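Local coordinates for glycosyl hydrolases family 2, sugar binding domain protein (Bacteroides uniformis str. 3978 T3 ii, PDB 6D1P) that probably hydrolyses O-glycosidic bonds as a beta-glucuronidase of glycoside hydrolase family 2 from a human gut bacterium, at residues Thr505-Ser517 with Gln564-Trp576. Sequence-based numbering, arbitrary orientation.
Sequences TTRFLHAEWGGDS and QETMPRLTGSLFW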
loop_
_atom_site.group_PDB
_atom_site.type_symbol
_atom_site.label_atom_id
_atom_site.label_comp_id
_atom_site.label_asym_id
_atom_site.label_seq_id
_atom_site.Cartn_x
_atom_site.Cartn_y
_atom_site.Cartn_z
ATOM N N THR A 505 -11.509 -20.501 -41.609
ATOM C CA THR A 505 -11.853 -19.088 -41.531
ATOM C C THR A 505 -11.442 -18.427 -42.832
ATOM O O THR A 505 -10.500 -18.867 -43.492
ATOM C CB THR A 505 -11.175 -18.404 -40.323
ATOM O OG1 THR A 505 -11.636 -17.047 -40.194
ATOM C CG2 THR A 505 -9.654 -18.399 -40.476
ATOM N N THR A 506 -12.153 -17.361 -43.188
ATOM C CA THR A 506 -11.923 -16.715 -44.475
ATOM C C THR A 506 -10.474 -16.264 -44.610
ATOM O O THR A 506 -9.772 -16.641 -45.559
ATOM C CB THR A 506 -12.870 -15.527 -44.630
ATOM O OG1 THR A 506 -14.172 -15.912 -44.197
ATOM C CG2 THR A 506 -12.927 -15.074 -46.084
ATOM N N ARG A 507 -10.015 -15.444 -43.665
ATOM C CA ARG A 507 -8.662 -14.898 -43.675
ATOM C C ARG A 507 -8.037 -15.184 -42.324
ATOM O O ARG A 507 -8.541 -14.718 -41.290
ATOM C CB ARG A 507 -8.669 -13.398 -43.965
ATOM C CG ARG A 507 -9.036 -13.081 -45.378
ATOM C CD ARG A 507 -9.302 -11.613 -45.551
ATOM N NE ARG A 507 -9.426 -11.268 -46.966
ATOM C CZ ARG A 507 -10.549 -11.383 -47.677
ATOM N NH1 ARG A 507 -11.664 -11.841 -47.112
ATOM N NH2 ARG A 507 -10.556 -11.039 -48.964
ATOM N N PHE A 508 -6.948 -15.951 -42.336
ATOM C CA PHE A 508 -6.355 -16.524 -41.141
ATOM C C PHE A 508 -5.030 -15.845 -40.830
ATOM O O PHE A 508 -4.260 -15.511 -41.737
ATOM C CB PHE A 508 -6.147 -18.023 -41.324
ATOM C CG PHE A 508 -5.372 -18.691 -40.213
ATOM C CD1 PHE A 508 -3.988 -18.731 -40.238
ATOM C CD2 PHE A 508 -6.036 -19.331 -39.175
ATOM C CE1 PHE A 508 -3.273 -19.370 -39.240
ATOM C CE2 PHE A 508 -5.333 -19.978 -38.178
ATOM C CZ PHE A 508 -3.942 -19.993 -38.207
ATOM N N LEU A 509 -4.756 -15.672 -39.540
ATOM C CA LEU A 509 -3.488 -15.132 -39.083
ATOM C C LEU A 509 -3.240 -15.725 -37.712
ATOM O O LEU A 509 -4.121 -15.650 -36.851
ATOM C CB LEU A 509 -3.547 -13.604 -39.033
ATOM C CG LEU A 509 -2.301 -12.835 -38.609
ATOM C CD1 LEU A 509 -1.075 -13.316 -39.387
ATOM C CD2 LEU A 509 -2.530 -11.344 -38.827
ATOM N N HIS A 510 -2.088 -16.354 -37.508
ATOM C CA HIS A 510 -1.856 -17.032 -36.238
ATOM C C HIS A 510 -1.241 -16.045 -35.241
ATOM O O HIS A 510 -0.038 -15.791 -35.257
ATOM C CB HIS A 510 -0.992 -18.270 -36.415
ATOM C CG HIS A 510 -0.804 -19.042 -35.150
ATOM N ND1 HIS A 510 -0.344 -20.339 -35.127
ATOM C CD2 HIS A 510 -1.005 -18.691 -33.854
ATOM C CE1 HIS A 510 -0.270 -20.757 -33.876
ATOM N NE2 HIS A 510 -0.658 -19.774 -33.083
ATOM N N ALA A 511 -2.070 -15.501 -34.360
ATOM C CA ALA A 511 -1.606 -14.625 -33.285
ATOM C C ALA A 511 -1.481 -15.441 -32.006
ATOM O O ALA A 511 -2.473 -16.019 -31.540
ATOM C CB ALA A 511 -2.558 -13.448 -33.074
ATOM N N GLU A 512 -0.253 -15.505 -31.477
ATOM C CA GLU A 512 0.148 -16.073 -30.190
ATOM C C GLU A 512 0.481 -17.549 -30.332
ATOM O O GLU A 512 -0.366 -18.347 -30.739
ATOM C CB GLU A 512 -0.918 -15.867 -29.091
ATOM C CG GLU A 512 -1.222 -14.412 -28.799
ATOM C CD GLU A 512 -2.010 -14.203 -27.487
ATOM O OE1 GLU A 512 -1.920 -15.060 -26.580
ATOM O OE2 GLU A 512 -2.740 -13.188 -27.384
ATOM N N TRP A 513 1.725 -17.898 -29.999
ATOM C CA TRP A 513 2.228 -19.256 -29.844
ATOM C C TRP A 513 3.618 -19.154 -29.242
ATOM O O TRP A 513 4.247 -18.095 -29.276
ATOM C CB TRP A 513 2.289 -20.016 -31.174
ATOM C CG TRP A 513 3.197 -19.392 -32.177
ATOM C CD1 TRP A 513 2.883 -18.398 -33.058
ATOM C CD2 TRP A 513 4.570 -19.723 -32.417
ATOM N NE1 TRP A 513 3.979 -18.083 -33.832
ATOM C CE2 TRP A 513 5.022 -18.894 -33.466
ATOM C CE3 TRP A 513 5.457 -20.650 -31.859
ATOM C CZ2 TRP A 513 6.317 -18.970 -33.965
ATOM C CZ3 TRP A 513 6.743 -20.714 -32.349
ATOM C CH2 TRP A 513 7.164 -19.880 -33.389
ATOM N N GLY A 514 4.101 -20.275 -28.725
ATOM C CA GLY A 514 5.398 -20.329 -28.079
ATOM C C GLY A 514 5.295 -21.039 -26.745
ATOM O O GLY A 514 4.685 -22.114 -26.665
ATOM N N GLY A 515 5.832 -20.435 -25.688
ATOM C CA GLY A 515 5.737 -21.013 -24.363
ATOM C C GLY A 515 6.774 -20.433 -23.427
ATOM O O GLY A 515 7.669 -19.682 -23.831
ATOM N N ASP A 516 6.624 -20.782 -22.145
ATOM C CA ASP A 516 7.467 -20.226 -21.097
ATOM C C ASP A 516 8.813 -20.931 -21.049
ATOM O O ASP A 516 8.915 -22.145 -21.265
ATOM C CB ASP A 516 6.798 -20.350 -19.716
ATOM C CG ASP A 516 5.537 -19.485 -19.580
ATOM O OD1 ASP A 516 5.632 -18.359 -19.049
ATOM O OD2 ASP A 516 4.441 -19.924 -20.014
ATOM N N SER A 517 9.852 -20.164 -20.726
ATOM C CA SER A 517 11.118 -20.768 -20.355
ATOM C C SER A 517 11.763 -19.926 -19.261
ATOM O O SER A 517 11.871 -18.706 -19.381
ATOM C CB SER A 517 12.059 -20.925 -21.563
ATOM O OG SER A 517 12.340 -19.695 -22.191
ATOM N N GLN A 564 7.156 -23.375 -40.938
ATOM C CA GLN A 564 6.615 -22.240 -41.671
ATOM C C GLN A 564 7.210 -22.097 -43.066
ATOM O O GLN A 564 6.596 -21.450 -43.920
ATOM C CB GLN A 564 6.800 -20.957 -40.863
ATOM C CG GLN A 564 5.988 -21.032 -39.574
ATOM C CD GLN A 564 5.870 -19.732 -38.812
ATOM O OE1 GLN A 564 6.371 -18.692 -39.226
ATOM N NE2 GLN A 564 5.188 -19.792 -37.684
ATOM N N GLU A 565 8.381 -22.682 -43.319
ATOM C CA GLU A 565 8.983 -22.595 -44.642
ATOM C C GLU A 565 8.244 -23.445 -45.670
ATOM O O GLU A 565 8.440 -23.249 -46.870
ATOM C CB GLU A 565 10.445 -23.025 -44.580
ATOM C CG GLU A 565 11.353 -22.090 -43.809
ATOM C CD GLU A 565 12.804 -22.563 -43.792
ATOM O OE1 GLU A 565 13.149 -23.519 -44.540
ATOM O OE2 GLU A 565 13.595 -21.970 -43.027
ATOM N N THR A 566 7.414 -24.386 -45.224
ATOM C CA THR A 566 6.687 -25.302 -46.091
ATOM C C THR A 566 5.182 -25.032 -46.079
ATOM O O THR A 566 4.388 -25.937 -46.338
ATOM C CB THR A 566 6.965 -26.753 -45.686
ATOM O OG1 THR A 566 6.042 -27.181 -44.671
ATOM C CG2 THR A 566 8.365 -26.880 -45.144
ATOM N N MET A 567 4.770 -23.796 -45.788
ATOM C CA MET A 567 3.349 -23.437 -45.710
ATOM C C MET A 567 3.079 -22.231 -46.590
ATOM O O MET A 567 3.070 -21.086 -46.112
ATOM C CB MET A 567 2.919 -23.142 -44.281
ATOM C CG MET A 567 3.114 -24.278 -43.314
ATOM S SD MET A 567 2.423 -23.821 -41.718
ATOM C CE MET A 567 3.058 -25.128 -40.697
ATOM N N PRO A 568 2.833 -22.455 -47.884
ATOM C CA PRO A 568 2.597 -21.333 -48.798
ATOM C C PRO A 568 1.293 -20.589 -48.555
ATOM O O PRO A 568 1.194 -19.425 -48.958
ATOM C CB PRO A 568 2.601 -22.005 -50.185
ATOM C CG PRO A 568 2.237 -23.423 -49.925
ATOM C CD PRO A 568 2.822 -23.755 -48.572
ATOM N N ARG A 569 0.278 -21.197 -47.942
ATOM C CA ARG A 569 -0.942 -20.422 -47.696
ATOM C C ARG A 569 -0.871 -19.515 -46.474
ATOM O O ARG A 569 -1.757 -18.665 -46.324
ATOM C CB ARG A 569 -2.152 -21.325 -47.493
ATOM C CG ARG A 569 -2.532 -22.163 -48.676
ATOM C CD ARG A 569 -2.870 -23.527 -48.140
ATOM N NE ARG A 569 -4.263 -23.667 -47.743
ATOM C CZ ARG A 569 -4.672 -24.422 -46.731
ATOM N NH1 ARG A 569 -3.787 -25.069 -45.980
ATOM N NH2 ARG A 569 -5.961 -24.516 -46.458
ATOM N N LEU A 570 0.131 -19.679 -45.604
ATOM C CA LEU A 570 0.155 -19.007 -44.300
ATOM C C LEU A 570 0.461 -17.524 -44.468
ATOM O O LEU A 570 1.534 -17.158 -44.940
ATOM C CB LEU A 570 1.189 -19.664 -43.379
ATOM C CG LEU A 570 1.355 -19.147 -41.932
ATOM C CD1 LEU A 570 0.044 -19.263 -41.164
ATOM C CD2 LEU A 570 2.460 -19.906 -41.209
ATOM N N THR A 571 -0.475 -16.661 -44.087
ATOM C CA THR A 571 -0.129 -15.250 -43.997
ATOM C C THR A 571 1.081 -15.047 -43.082
ATOM O O THR A 571 2.048 -14.367 -43.451
ATOM C CB THR A 571 -1.331 -14.440 -43.507
ATOM O OG1 THR A 571 -1.772 -14.941 -42.241
ATOM C CG2 THR A 571 -2.465 -14.544 -44.506
ATOM N N GLY A 572 1.063 -15.662 -41.905
ATOM C CA GLY A 572 2.164 -15.527 -40.973
ATOM C C GLY A 572 1.709 -15.753 -39.542
ATOM O O GLY A 572 0.590 -16.204 -39.284
ATOM N N SER A 573 2.606 -15.426 -38.613
ATOM C CA SER A 573 2.261 -15.565 -37.208
ATOM C C SER A 573 2.986 -14.515 -36.379
ATOM O O SER A 573 3.907 -13.840 -36.851
ATOM C CB SER A 573 2.603 -16.950 -36.690
ATOM O OG SER A 573 4.007 -17.078 -36.629
ATOM N N LEU A 574 2.548 -14.391 -35.116
ATOM C CA LEU A 574 3.236 -13.606 -34.093
ATOM C C LEU A 574 3.397 -14.497 -32.875
ATOM O O LEU A 574 2.401 -14.859 -32.236
ATOM C CB LEU A 574 2.456 -12.345 -33.727
ATOM C CG LEU A 574 1.946 -11.543 -34.925
ATOM C CD1 LEU A 574 0.441 -11.793 -35.159
ATOM C CD2 LEU A 574 2.233 -10.070 -34.754
ATOM N N PHE A 575 4.631 -14.862 -32.540
ATOM C CA PHE A 575 4.791 -15.617 -31.311
ATOM C C PHE A 575 4.594 -14.689 -30.119
ATOM O O PHE A 575 4.746 -13.469 -30.222
ATOM C CB PHE A 575 6.142 -16.343 -31.259
ATOM C CG PHE A 575 7.337 -15.457 -30.992
ATOM C CD1 PHE A 575 8.067 -14.913 -32.050
ATOM C CD2 PHE A 575 7.788 -15.242 -29.684
ATOM C CE1 PHE A 575 9.205 -14.129 -31.808
ATOM C CE2 PHE A 575 8.907 -14.448 -29.424
ATOM C CZ PHE A 575 9.624 -13.898 -30.483
ATOM N N TRP A 576 4.161 -15.270 -29.004
ATOM C CA TRP A 576 3.965 -14.550 -27.747
ATOM C C TRP A 576 5.008 -15.094 -26.786
ATOM O O TRP A 576 4.907 -16.245 -26.346
ATOM C CB TRP A 576 2.548 -14.741 -27.206
ATOM C CG TRP A 576 2.265 -13.983 -25.920
ATOM C CD1 TRP A 576 2.657 -14.328 -24.662
ATOM C CD2 TRP A 576 1.543 -12.755 -25.795
ATOM N NE1 TRP A 576 2.242 -13.380 -23.762
ATOM C CE2 TRP A 576 1.553 -12.403 -24.427
ATOM C CE3 TRP A 576 0.884 -11.919 -26.708
ATOM C CZ2 TRP A 576 0.908 -11.256 -23.938
ATOM C CZ3 TRP A 576 0.260 -10.772 -26.234
ATOM C CH2 TRP A 576 0.278 -10.447 -24.853
HETATM O O HOH W 1 -2.882 -17.872 -43.753
HETATM O O HOH W 2 6.924 -18.109 -26.323
#
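The indole of Trp513 lies with one face against the start of the Phe575 side chain: Phe575 CB sits 3.6 Å from Trp513 CE2, and Phe575 CA makes a CH-pi contact over the five-membered ring. A first torsion of 61° sets Trp513 CG between its own backbone N and carbonyl carbon, which carries the indole back over the partner chain. At the ring edge, Trp513 NE1 gives a weak, bent hydrogen bond (3.0 Å) to Ser573 OG. The same hydroxyl oxygen accepts from Gln564 NE2 at 3.1 Å, so two buried N-H donors converge on it. Glu512 runs alongside Trp576, both pointing the same way; Glu512 CD is 3.8 Å from Trp576 CE3, with carboxylate and ring planes 31° apart. That carboxylate also forms a salt bridge with Arg362 through OE2, and OE1 is hydrogen-bonded to bound glycerol, consistent with a pocket here. The two backbones pair in parallel: His510 N hydrogen-bonds to Gly572 O, Leu574 N to His510 O (2.9 Å) and Glu512 N to Leu574 O (2.8 Å). Trp576 N then reaches Trp513 O, and a water links Gly515 N with Trp576 O. Before the strands, Thr571 OG1 donates to Phe508 O in the carbonyl plane, at 2.6 Å, while Leu570 CD1 meets the edge of the Phe508 ring. Ala511 CB and Leu574 CD1 share one face of the sheet; His510, whose ND1 is hydrogen-bonded to Glu498, and Ser573 share the other. Strand 572-574 pairs in turn with strand 321-329, which closes the ring; the contact thus joins the last two strands of the (beta/alpha)8 TIM barrel of the family 2 glycosidases, whose active site lies at the C-terminal ends of such strands.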